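Local coordinates for tail fiber protein (Acinetobacter phage AM24, PDB 5W5P), which probably serves as a trimeric tailspike that recognises, and may degrade, the capsular polysaccharide of Acinetobacter baumannii, at residues A[134-145]-A[163-174]; A[146-154]-A[174-185]. All coordinates share one frame; numbering follows the deposited sequence.

How the interactions relate
Interactions 1 and 2 follow the same two lengths of chain through successive parallel pairings, with centres about 14 Å apart. Strands 144-147 and 172-175 run from one contact into the other, and Trp174 belongs to both. Apolar side chains join them inside: Ile166 CD1 lies 3.5 Å from Phe182 CD1, and Val173 CG1 is 3.8 Å from Met147 SE. The selenium of Met164 packs 4.0 Å from Leu153 CB. In interaction 1, which meets neighbouring subunits, Asp169 binds one zinc ion and a second lies about 4 Å from the Cys167 side chain; in interaction 2 the Leu153 side chain is about 12 Å from a zinc other than that on Asp169, and no other chain touches the segments.

Interaction 1 of 2, residues A[134-145]-A[163-174]; sequences GRVWFGNADRSF and LMEICGDGARVW. With ZN (zinc ion), chain C.
Arg135 grips segment 163-174 with two nitrogens: NH2 makes a salt bridge with Glu165 OE1 (2.8 Å), and NH1 donates to Leu163 O (2.7 Å). That oxygen lies near the guanidinium plane, yet the donor stands well above the Leu163 carbonyl plane and the bond is bent. A turn at chi3 (65°) lays the guanidinium against Glu165, whose CB sits over one face. On the same side of the strands Cys167 SG meets the edge of the Trp137 indole, 3.9 Å from CD1. Asp169 runs alongside that ring, its CB 3.8 Å from Trp137 NE1, and binds a zinc ion through OD1 (2.3 Å). The Phe138 ring receives Val173 CG2 over one face in a CH-pi contact, while Ile166 CG2 touches its edge 3.8 Å from CE1. Beyond the Asn140-Arg143 type I turn, Arg172 NH1 donates to Ser144 OG (2.7 Å).

Strands 135-140 and 164-169, parallel at 14°, carry Arg135 to Phe138 and Glu165 to Asp169; Ser144, Arg172 and Val173 sit on the paired strands 144-147 and 172-175. Next to the turn, Gly139 O accepts from Asp169 N (2.8 Å) and weakly from Ala171 N. Arg143 NH1 holds Phe138 O, and its NH2 salt-bridges Asp107. Arg172 NH2 reaches Asp161 of the second subunit. The two segments are neighbouring parallel strands of a beta-helix: helix 122-132 packs on Val136 and Phe138, while strands 199-204 and 209-211 continue the pairing.

Interaction 2 of 2, residues A[146-154]-A[174-185]; sequences KMMTPVGLP and WVYSNTGIFTSK
Selenomethionine Met147 lays its CE over one face of the Phe182 ring, 3.8 Å from CZ, a CH-pi contact in which the selenium stands oblique to the ring. The bend at chi3 (55°) turns the methyl onto that face. Met147 runs roughly perpendicular to Phe182 and Ile181, its SE 4.0 Å from Ile181 CD1. Val151 instead extends alongside Phe182 in the same direction, with CG1 4.1 Å from CE1. At the other end Lys146 crosses the Tyr176 ring obliquely, its CD 3.6 Å from CE1, and carries its NZ on to Thr118 O. Met148, also selenomethionine, runs beside Tyr176 with CG 3.8 Å from CB.

Two parallel backbone pairings frame these side chains. Met147 N donates to Trp174 O almost straight, and Met147 O accepts from Tyr176 N. Residues 177-180 then loop out, pinned by Ser177 OG, which accepts from Thr179 N (an ST turn) and from Gly180 N (2.8 Å), an ST motif. Pairing resumes where Val151 N donates to Ile181 O and ends where Lys185 N donates to Leu153 O, the short strands 151-153 and 182-184 meeting at 48°. Here the Gly152 backbone lies close against Lys185, CA being 3.4 Å from Lys185 N. Parallel strands stacked in register, with apolar residues such as Met147, Val151 and Phe182 lined up inside, are characteristic of adjacent coils of a parallel beta-helix, the fold common among phage tailspikes.

Interaction 1 of 2, residues A[134-145]-A[163-174]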
loop_
_atom_site.group_PDB
_atom_site.type_symbol
_atom_site.label_atom_id
_atom_site.label_comp_id
_atom_site.label_asym_id
_atom_site.label_seq_id
_atom_site.Cartn_x
_atom_site.Cartn_y
_atom_site.Cartn_z
ATOM N N GLY A 134 26.040 19.411 -4.594
ATOM C CA GLY A 134 24.618 19.401 -4.312
ATOM C C GLY A 134 24.227 18.740 -3.009
ATOM O O GLY A 134 23.283 17.944 -2.980
ATOM N N ARG A 135 24.928 19.037 -1.919
ATOM C CA ARG A 135 24.589 18.467 -0.612
ATOM C C ARG A 135 24.669 19.598 0.410
ATOM O O ARG A 135 25.730 19.870 0.978
ATOM C CB ARG A 135 25.505 17.299 -0.271
ATOM C CG ARG A 135 25.385 16.149 -1.263
ATOM C CD ARG A 135 26.019 14.875 -0.762
ATOM N NE ARG A 135 25.353 14.328 0.418
ATOM C CZ ARG A 135 24.253 13.586 0.379
ATOM N NH1 ARG A 135 23.674 13.315 -0.777
ATOM N NH2 ARG A 135 23.723 13.122 1.498
ATOM N N VAL A 136 23.533 20.245 0.648
ATOM C CA VAL A 136 23.468 21.467 1.436
ATOM C C VAL A 136 22.689 21.199 2.717
ATOM O O VAL A 136 21.710 20.444 2.713
ATOM C CB VAL A 136 22.837 22.601 0.607
ATOM C CG1 VAL A 136 22.895 23.926 1.348
ATOM C CG2 VAL A 136 23.565 22.712 -0.707
ATOM N N TRP A 137 23.132 21.818 3.812
ATOM C CA TRP A 137 22.565 21.617 5.141
ATOM C C TRP A 137 22.436 22.976 5.815
ATOM O O TRP A 137 23.406 23.736 5.866
ATOM C CB TRP A 137 23.455 20.662 5.952
ATOM C CG TRP A 137 23.169 20.513 7.433
ATOM C CD1 TRP A 137 22.324 19.617 8.024
ATOM C CD2 TRP A 137 23.770 21.260 8.505
ATOM N NE1 TRP A 137 22.347 19.769 9.392
ATOM C CE2 TRP A 137 23.231 20.767 9.713
ATOM C CE3 TRP A 137 24.714 22.289 8.558
ATOM C CZ2 TRP A 137 23.601 21.279 10.960
ATOM C CZ3 TRP A 137 25.079 22.794 9.794
ATOM C CH2 TRP A 137 24.522 22.292 10.977
ATOM N N PHE A 138 21.244 23.279 6.330
ATOM C CA PHE A 138 20.904 24.635 6.736
ATOM C C PHE A 138 20.989 24.874 8.239
ATOM O O PHE A 138 20.792 26.012 8.677
ATOM C CB PHE A 138 19.503 24.989 6.239
ATOM C CG PHE A 138 19.440 25.287 4.764
ATOM C CD1 PHE A 138 19.314 24.262 3.835
ATOM C CD2 PHE A 138 19.506 26.595 4.304
ATOM C CE1 PHE A 138 19.252 24.537 2.478
ATOM C CE2 PHE A 138 19.442 26.873 2.949
ATOM C CZ PHE A 138 19.311 25.841 2.035
ATOM N N GLY A 139 21.269 23.849 9.040
ATOM C CA GLY A 139 21.492 24.055 10.461
ATOM C C GLY A 139 20.242 23.907 11.310
ATOM O O GLY A 139 19.225 23.343 10.892
ATOM N N ASN A 140 20.320 24.450 12.527
ATOM C CA ASN A 140 19.317 24.202 13.554
ATOM C C ASN A 140 18.214 25.261 13.536
ATOM O O ASN A 140 18.235 26.217 12.757
ATOM C CB ASN A 140 19.974 24.120 14.935
ATOM C CG ASN A 140 20.590 25.442 15.387
ATOM O OD1 ASN A 140 21.021 26.262 14.577
ATOM N ND2 ASN A 140 20.639 25.642 16.691
ATOM N N ALA A 141 17.231 25.085 14.425
ATOM C CA ALA A 141 16.030 25.912 14.429
ATOM C C ALA A 141 16.304 27.369 14.771
ATOM O O ALA A 141 15.431 28.213 14.546
ATOM C CB ALA A 141 15.000 25.343 15.407
ATOM N N ASP A 142 17.482 27.690 15.299
ATOM C CA ASP A 142 17.803 29.081 15.575
ATOM C C ASP A 142 18.028 29.896 14.308
ATOM O O ASP A 142 18.091 31.127 14.389
ATOM C CB ASP A 142 19.038 29.164 16.476
ATOM C CG ASP A 142 18.674 29.332 17.939
ATOM O OD1 ASP A 142 18.148 30.408 18.298
ATOM O OD2 ASP A 142 18.901 28.384 18.725
ATOM N N ARG A 143 18.140 29.252 13.152
ATOM C CA ARG A 143 18.352 29.945 11.893
ATOM C C ARG A 143 17.056 30.009 11.094
ATOM O O ARG A 143 16.254 29.069 11.109
ATOM C CB ARG A 143 19.435 29.252 11.065
ATOM C CG ARG A 143 20.721 28.999 11.819
ATOM C CD ARG A 143 21.503 27.888 11.154
ATOM N NE ARG A 143 22.941 28.033 11.339
ATOM C CZ ARG A 143 23.853 27.522 10.520
ATOM N NH1 ARG A 143 23.476 26.836 9.447
ATOM N NH2 ARG A 143 25.144 27.700 10.776
ATOM N N SER A 144 16.860 31.134 10.404
ATOM C CA SER A 144 15.746 31.330 9.477
ATOM C C SER A 144 16.308 32.029 8.249
ATOM O O SER A 144 16.758 33.174 8.345
ATOM C CB SER A 144 14.625 32.161 10.107
ATOM O OG SER A 144 13.866 31.403 11.033
ATOM N N PHE A 145 16.298 31.350 7.110
ATOM C CA PHE A 145 16.846 31.894 5.877
ATOM C C PHE A 145 15.728 32.385 4.961
ATOM O O PHE A 145 14.561 32.016 5.109
ATOM C CB PHE A 145 17.699 30.847 5.155
ATOM C CG PHE A 145 18.829 30.304 5.986
ATOM C CD1 PHE A 145 20.084 30.898 5.948
ATOM C CD2 PHE A 145 18.638 29.203 6.809
ATOM C CE1 PHE A 145 21.128 30.403 6.716
ATOM C CE2 PHE A 145 19.675 28.700 7.572
ATOM C CZ PHE A 145 20.923 29.303 7.531
ATOM N N LEU A 163 24.246 11.677 -5.886
ATOM C CA LEU A 163 23.089 11.657 -4.999
ATOM C C LEU A 163 23.073 12.982 -4.260
ATOM O O LEU A 163 23.961 13.256 -3.449
ATOM C CB LEU A 163 23.141 10.480 -4.029
ATOM C CG LEU A 163 22.020 10.422 -2.998
ATOM C CD1 LEU A 163 20.772 9.919 -3.685
ATOM C CD2 LEU A 163 22.373 9.485 -1.843
HETATM N N MSE A 164 22.063 13.794 -4.521
HETATM C CA MSE A 164 22.033 15.133 -3.952
HETATM C C MSE A 164 21.018 15.247 -2.825
HETATM O O MSE A 164 20.018 14.524 -2.806
HETATM C CB MSE A 164 21.742 16.148 -5.061
HETATM C CG MSE A 164 22.666 15.964 -6.265
HETATM SE SE MSE A 164 22.290 17.107 -7.815
HETATM C CE MSE A 164 20.530 16.423 -8.330
ATOM N N GLU A 165 21.273 16.149 -1.879
ATOM C CA GLU A 165 20.395 16.307 -0.731
ATOM C C GLU A 165 20.306 17.770 -0.324
ATOM O O GLU A 165 21.295 18.501 -0.380
ATOM C CB GLU A 165 20.872 15.462 0.462
ATOM C CG GLU A 165 19.856 15.361 1.603
ATOM C CD GLU A 165 20.030 14.108 2.451
ATOM O OE1 GLU A 165 21.145 13.543 2.457
ATOM O OE2 GLU A 165 19.051 13.690 3.113
ATOM N N ILE A 166 19.109 18.186 0.079
ATOM C CA ILE A 166 18.866 19.501 0.664
ATOM C C ILE A 166 18.164 19.233 1.988
ATOM O O ILE A 166 16.988 18.853 2.010
ATOM C CB ILE A 166 18.022 20.400 -0.243
ATOM C CG1 ILE A 166 18.780 20.728 -1.528
ATOM C CG2 ILE A 166 17.620 21.678 0.484
ATOM C CD1 ILE A 166 17.873 21.073 -2.665
ATOM N N CYS A 167 18.876 19.422 3.094
ATOM C CA CYS A 167 18.401 18.962 4.388
ATOM C C CYS A 167 18.793 19.986 5.446
ATOM O O CYS A 167 19.337 21.052 5.144
ATOM C CB CYS A 167 18.967 17.569 4.696
ATOM S SG CYS A 167 20.757 17.581 5.038
ATOM N N GLY A 168 18.520 19.657 6.701
ATOM C CA GLY A 168 18.828 20.572 7.780
ATOM C C GLY A 168 18.635 19.903 9.120
ATOM O O GLY A 168 18.332 18.710 9.213
ATOM N N ASP A 169 18.816 20.698 10.165
ATOM C CA ASP A 169 18.661 20.249 11.540
ATOM C C ASP A 169 17.623 21.089 12.273
ATOM O O ASP A 169 17.768 21.397 13.458
ATOM C CB ASP A 169 19.997 20.284 12.273
ATOM C CG ASP A 169 20.079 19.254 13.372
ATOM O OD1 ASP A 169 19.024 18.672 13.718
ATOM O OD2 ASP A 169 21.196 19.029 13.891
ATOM N N GLY A 170 16.556 21.471 11.571
ATOM C CA GLY A 170 15.485 22.260 12.147
ATOM C C GLY A 170 15.376 23.670 11.613
ATOM O O GLY A 170 14.413 24.368 11.958
ATOM N N ALA A 171 16.315 24.113 10.779
ATOM C CA ALA A 171 16.301 25.482 10.289
ATOM C C ALA A 171 15.030 25.763 9.489
ATOM O O ALA A 171 14.334 24.854 9.024
ATOM C CB ALA A 171 17.534 25.751 9.427
ATOM N N ARG A 172 14.737 27.048 9.331
ATOM C CA ARG A 172 13.606 27.511 8.542
ATOM C C ARG A 172 14.106 28.224 7.295
ATOM O O ARG A 172 15.105 28.948 7.342
ATOM C CB ARG A 172 12.715 28.451 9.358
ATOM C CG ARG A 172 11.566 29.048 8.568
ATOM C CD ARG A 172 11.118 30.362 9.163
ATOM N NE ARG A 172 10.138 30.151 10.217
ATOM C CZ ARG A 172 10.220 30.677 11.432
ATOM N NH1 ARG A 172 11.239 31.461 11.754
ATOM N NH2 ARG A 172 9.273 30.420 12.325
ATOM N N VAL A 173 13.415 28.006 6.178
ATOM C CA VAL A 173 13.716 28.668 4.914
ATOM C C VAL A 173 12.448 29.379 4.464
ATOM O O VAL A 173 11.447 28.727 4.145
ATOM C CB VAL A 173 14.202 27.684 3.841
ATOM C CG1 VAL A 173 14.399 28.399 2.502
ATOM C CG2 VAL A 173 15.481 27.002 4.283
ATOM N N TRP A 174 12.479 30.709 4.454
ATOM C CA TRP A 174 11.411 31.487 3.841
ATOM C C TRP A 174 11.558 31.433 2.328
ATOM O O TRP A 174 12.637 31.706 1.792
ATOM C CB TRP A 174 11.450 32.935 4.315
ATOM C CG TRP A 174 11.164 33.114 5.765
ATOM C CD1 TRP A 174 12.081 33.244 6.768
ATOM C CD2 TRP A 174 9.876 33.203 6.383
ATOM N NE1 TRP A 174 11.442 33.402 7.973
ATOM C CE2 TRP A 174 10.088 33.385 7.765
ATOM C CE3 TRP A 174 8.563 33.152 5.901
ATOM C CZ2 TRP A 174 9.039 33.513 8.673
ATOM C CZ3 TRP A 174 7.522 33.280 6.803
ATOM C CH2 TRP A 174 7.767 33.455 8.175
HETATM ZN ZN ZN C . 18.680 16.643 14.693
#

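Interaction 2 of 2, residues A[146-154]-A[174-185]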
loop_
_atom_site.group_PDB
_atom_site.type_symbol
_atom_site.label_atom_id
_atom_site.label_comp_id
_atom_site.label_asym_id
_atom_site.label_seq_id
_atom_site.Cartn_x
_atom_site.Cartn_y
_atom_site.Cartn_z
ATOM N N LYS A 146 16.099 33.240 4.011
ATOM C CA LYS A 146 15.169 33.725 3.000
ATOM C C LYS A 146 15.788 33.518 1.629
ATOM O O LYS A 146 16.870 34.044 1.350
ATOM C CB LYS A 146 14.823 35.200 3.209
ATOM C CG LYS A 146 14.048 35.805 2.054
ATOM C CD LYS A 146 13.208 36.980 2.505
ATOM C CE LYS A 146 14.041 38.245 2.573
ATOM N NZ LYS A 146 13.265 39.396 3.126
HETATM N N MSE A 147 15.105 32.754 0.778
HETATM C CA MSE A 147 15.553 32.547 -0.593
HETATM C C MSE A 147 14.540 33.111 -1.591
HETATM O O MSE A 147 13.353 32.776 -1.542
HETATM C CB MSE A 147 15.790 31.062 -0.860
HETATM C CG MSE A 147 16.826 30.432 0.049
HETATM SE SE MSE A 147 17.025 28.510 -0.228
HETATM C CE MSE A 147 17.399 28.510 -2.142
HETATM N N MSE A 148 15.012 33.965 -2.494
HETATM C CA MSE A 148 14.131 34.615 -3.463
HETATM C C MSE A 148 14.597 34.441 -4.903
HETATM O O MSE A 148 13.990 34.980 -5.830
HETATM C CB MSE A 148 14.013 36.102 -3.152
HETATM C CG MSE A 148 13.865 36.413 -1.680
HETATM SE SE MSE A 148 13.902 38.327 -1.375
HETATM C CE MSE A 148 12.246 38.805 -2.303
ATOM N N THR A 149 15.685 33.697 -5.083
ATOM C CA THR A 149 16.276 33.471 -6.390
ATOM C C THR A 149 16.465 31.969 -6.556
ATOM O O THR A 149 16.970 31.309 -5.632
ATOM C CB THR A 149 17.619 34.199 -6.531
ATOM O OG1 THR A 149 17.450 35.582 -6.189
ATOM C CG2 THR A 149 18.155 34.085 -7.957
ATOM N N PRO A 150 16.057 31.389 -7.683
ATOM C CA PRO A 150 16.227 29.942 -7.859
ATOM C C PRO A 150 17.692 29.547 -7.741
ATOM O O PRO A 150 18.582 30.218 -8.271
ATOM C CB PRO A 150 15.674 29.689 -9.266
ATOM C CG PRO A 150 14.711 30.810 -9.493
ATOM C CD PRO A 150 15.312 31.998 -8.799
ATOM N N VAL A 151 17.934 28.470 -6.998
ATOM C CA VAL A 151 19.256 27.875 -6.864
ATOM C C VAL A 151 19.283 26.619 -7.717
ATOM O O VAL A 151 18.374 25.783 -7.635
ATOM C CB VAL A 151 19.582 27.560 -5.395
ATOM C CG1 VAL A 151 20.760 26.596 -5.297
ATOM C CG2 VAL A 151 19.877 28.843 -4.637
ATOM N N GLY A 152 20.305 26.492 -8.558
ATOM C CA GLY A 152 20.398 25.387 -9.489
ATOM C C GLY A 152 21.326 24.304 -8.968
ATOM O O GLY A 152 22.451 24.585 -8.546
ATOM N N LEU A 153 20.827 23.039 -9.011
ATOM C CA LEU A 153 21.550 21.827 -8.661
ATOM C C LEU A 153 22.352 21.319 -9.858
ATOM O O LEU A 153 21.922 21.466 -11.008
ATOM C CB LEU A 153 20.579 20.746 -8.194
ATOM C CG LEU A 153 19.946 20.965 -6.820
ATOM C CD1 LEU A 153 18.941 19.882 -6.529
ATOM C CD2 LEU A 153 21.010 21.006 -5.741
ATOM N N PRO A 154 23.522 20.727 -9.609
ATOM C CA PRO A 154 24.371 20.261 -10.713
ATOM C C PRO A 154 23.688 19.187 -11.553
ATOM O O PRO A 154 22.767 18.497 -11.110
ATOM C CB PRO A 154 25.606 19.698 -10.000
ATOM C CG PRO A 154 25.135 19.385 -8.614
ATOM C CD PRO A 154 24.120 20.441 -8.295
ATOM N N TRP A 174 12.479 30.709 4.454
ATOM C CA TRP A 174 11.411 31.487 3.841
ATOM C C TRP A 174 11.558 31.433 2.328
ATOM O O TRP A 174 12.637 31.706 1.792
ATOM C CB TRP A 174 11.450 32.935 4.315
ATOM C CG TRP A 174 11.164 33.114 5.765
ATOM C CD1 TRP A 174 12.081 33.244 6.768
ATOM C CD2 TRP A 174 9.876 33.203 6.383
ATOM N NE1 TRP A 174 11.442 33.402 7.973
ATOM C CE2 TRP A 174 10.088 33.385 7.765
ATOM C CE3 TRP A 174 8.563 33.152 5.901
ATOM C CZ2 TRP A 174 9.039 33.513 8.673
ATOM C CZ3 TRP A 174 7.522 33.280 6.803
ATOM C CH2 TRP A 174 7.767 33.455 8.175
ATOM N N VAL A 175 10.475 31.086 1.638
ATOM C CA VAL A 175 10.501 30.829 0.203
ATOM C C VAL A 175 9.781 31.958 -0.519
ATOM O O VAL A 175 8.660 32.326 -0.149
ATOM C CB VAL A 175 9.863 29.472 -0.131
ATOM C CG1 VAL A 175 10.056 29.151 -1.602
ATOM C CG2 VAL A 175 10.455 28.381 0.755
ATOM N N TYR A 176 10.426 32.500 -1.553
ATOM C CA TYR A 176 9.852 33.556 -2.394
ATOM C C TYR A 176 10.207 33.215 -3.841
ATOM O O TYR A 176 11.276 33.588 -4.331
ATOM C CB TYR A 176 10.368 34.935 -1.997
ATOM C CG TYR A 176 9.855 35.421 -0.665
ATOM C CD1 TYR A 176 10.511 35.092 0.515
ATOM C CD2 TYR A 176 8.716 36.211 -0.584
ATOM C CE1 TYR A 176 10.048 35.533 1.738
ATOM C CE2 TYR A 176 8.243 36.656 0.638
ATOM C CZ TYR A 176 8.916 36.313 1.795
ATOM O OH TYR A 176 8.456 36.753 3.017
ATOM N N SER A 177 9.305 32.508 -4.520
ATOM C CA SER A 177 9.553 32.117 -5.901
ATOM C C SER A 177 8.250 31.672 -6.543
ATOM O O SER A 177 7.491 30.901 -5.948
ATOM C CB SER A 177 10.589 30.992 -5.981
ATOM O OG SER A 177 10.750 30.551 -7.318
ATOM N N ASN A 178 8.005 32.156 -7.760
ATOM C CA ASN A 178 6.862 31.738 -8.557
ATOM C C ASN A 178 7.124 30.452 -9.328
ATOM O O ASN A 178 6.171 29.858 -9.849
ATOM C CB ASN A 178 6.475 32.852 -9.535
ATOM C CG ASN A 178 5.051 32.724 -10.035
ATOM O OD1 ASN A 178 4.226 32.026 -9.436
ATOM N ND2 ASN A 178 4.751 33.400 -11.141
ATOM N N THR A 179 8.376 30.002 -9.403
ATOM C CA THR A 179 8.740 28.840 -10.206
ATOM C C THR A 179 9.420 27.728 -9.421
ATOM O O THR A 179 9.342 26.570 -9.836
ATOM C CB THR A 179 9.666 29.256 -11.361
ATOM O OG1 THR A 179 10.898 29.755 -10.825
ATOM C CG2 THR A 179 9.012 30.333 -12.218
ATOM N N GLY A 180 10.080 28.042 -8.306
ATOM C CA GLY A 180 10.802 27.051 -7.528
ATOM C C GLY A 180 12.188 27.512 -7.115
ATOM O O GLY A 180 13.044 27.748 -7.976
ATOM N N ILE A 181 12.429 27.647 -5.805
ATOM C CA ILE A 181 13.734 28.113 -5.346
ATOM C C ILE A 181 14.829 27.103 -5.643
ATOM O O ILE A 181 16.014 27.459 -5.626
ATOM C CB ILE A 181 13.740 28.435 -3.838
ATOM C CG1 ILE A 181 13.065 27.316 -3.047
ATOM C CG2 ILE A 181 13.104 29.794 -3.569
ATOM C CD1 ILE A 181 13.530 27.239 -1.616
ATOM N N PHE A 182 14.471 25.852 -5.900
ATOM C CA PHE A 182 15.427 24.823 -6.280
ATOM C C PHE A 182 15.068 24.316 -7.667
ATOM O O PHE A 182 13.910 23.971 -7.932
ATOM C CB PHE A 182 15.442 23.686 -5.258
ATOM C CG PHE A 182 16.140 24.044 -3.979
ATOM C CD1 PHE A 182 17.503 24.311 -3.973
ATOM C CD2 PHE A 182 15.436 24.143 -2.791
ATOM C CE1 PHE A 182 18.153 24.657 -2.799
ATOM C CE2 PHE A 182 16.078 24.488 -1.610
ATOM C CZ PHE A 182 17.442 24.744 -1.616
ATOM N N THR A 183 16.055 24.304 -8.557
ATOM C CA THR A 183 15.858 23.859 -9.928
ATOM C C THR A 183 17.169 23.253 -10.410
ATOM O O THR A 183 18.101 23.053 -9.627
ATOM C CB THR A 183 15.381 25.025 -10.803
ATOM O OG1 THR A 183 15.089 24.551 -12.122
ATOM C CG2 THR A 183 16.455 26.103 -10.890
ATOM N N SER A 184 17.246 22.961 -11.703
ATOM C CA SER A 184 18.492 22.486 -12.282
ATOM C C SER A 184 19.372 23.672 -12.647
ATOM O O SER A 184 18.889 24.690 -13.151
ATOM C CB SER A 184 18.221 21.627 -13.515
ATOM O OG SER A 184 17.742 22.422 -14.586
ATOM N N LYS A 185 20.675 23.539 -12.380
ATOM C CA LYS A 185 21.602 24.617 -12.707
ATOM C C LYS A 185 21.649 24.874 -14.207
ATOM O O LYS A 185 21.756 26.026 -14.640
ATOM C CB LYS A 185 22.999 24.302 -12.174
ATOM C CG LYS A 185 24.009 25.424 -12.393
ATOM C CD LYS A 185 25.399 25.035 -11.899
ATOM C CE LYS A 185 25.800 25.837 -10.674
ATOM N NZ LYS A 185 26.769 26.928 -10.989
#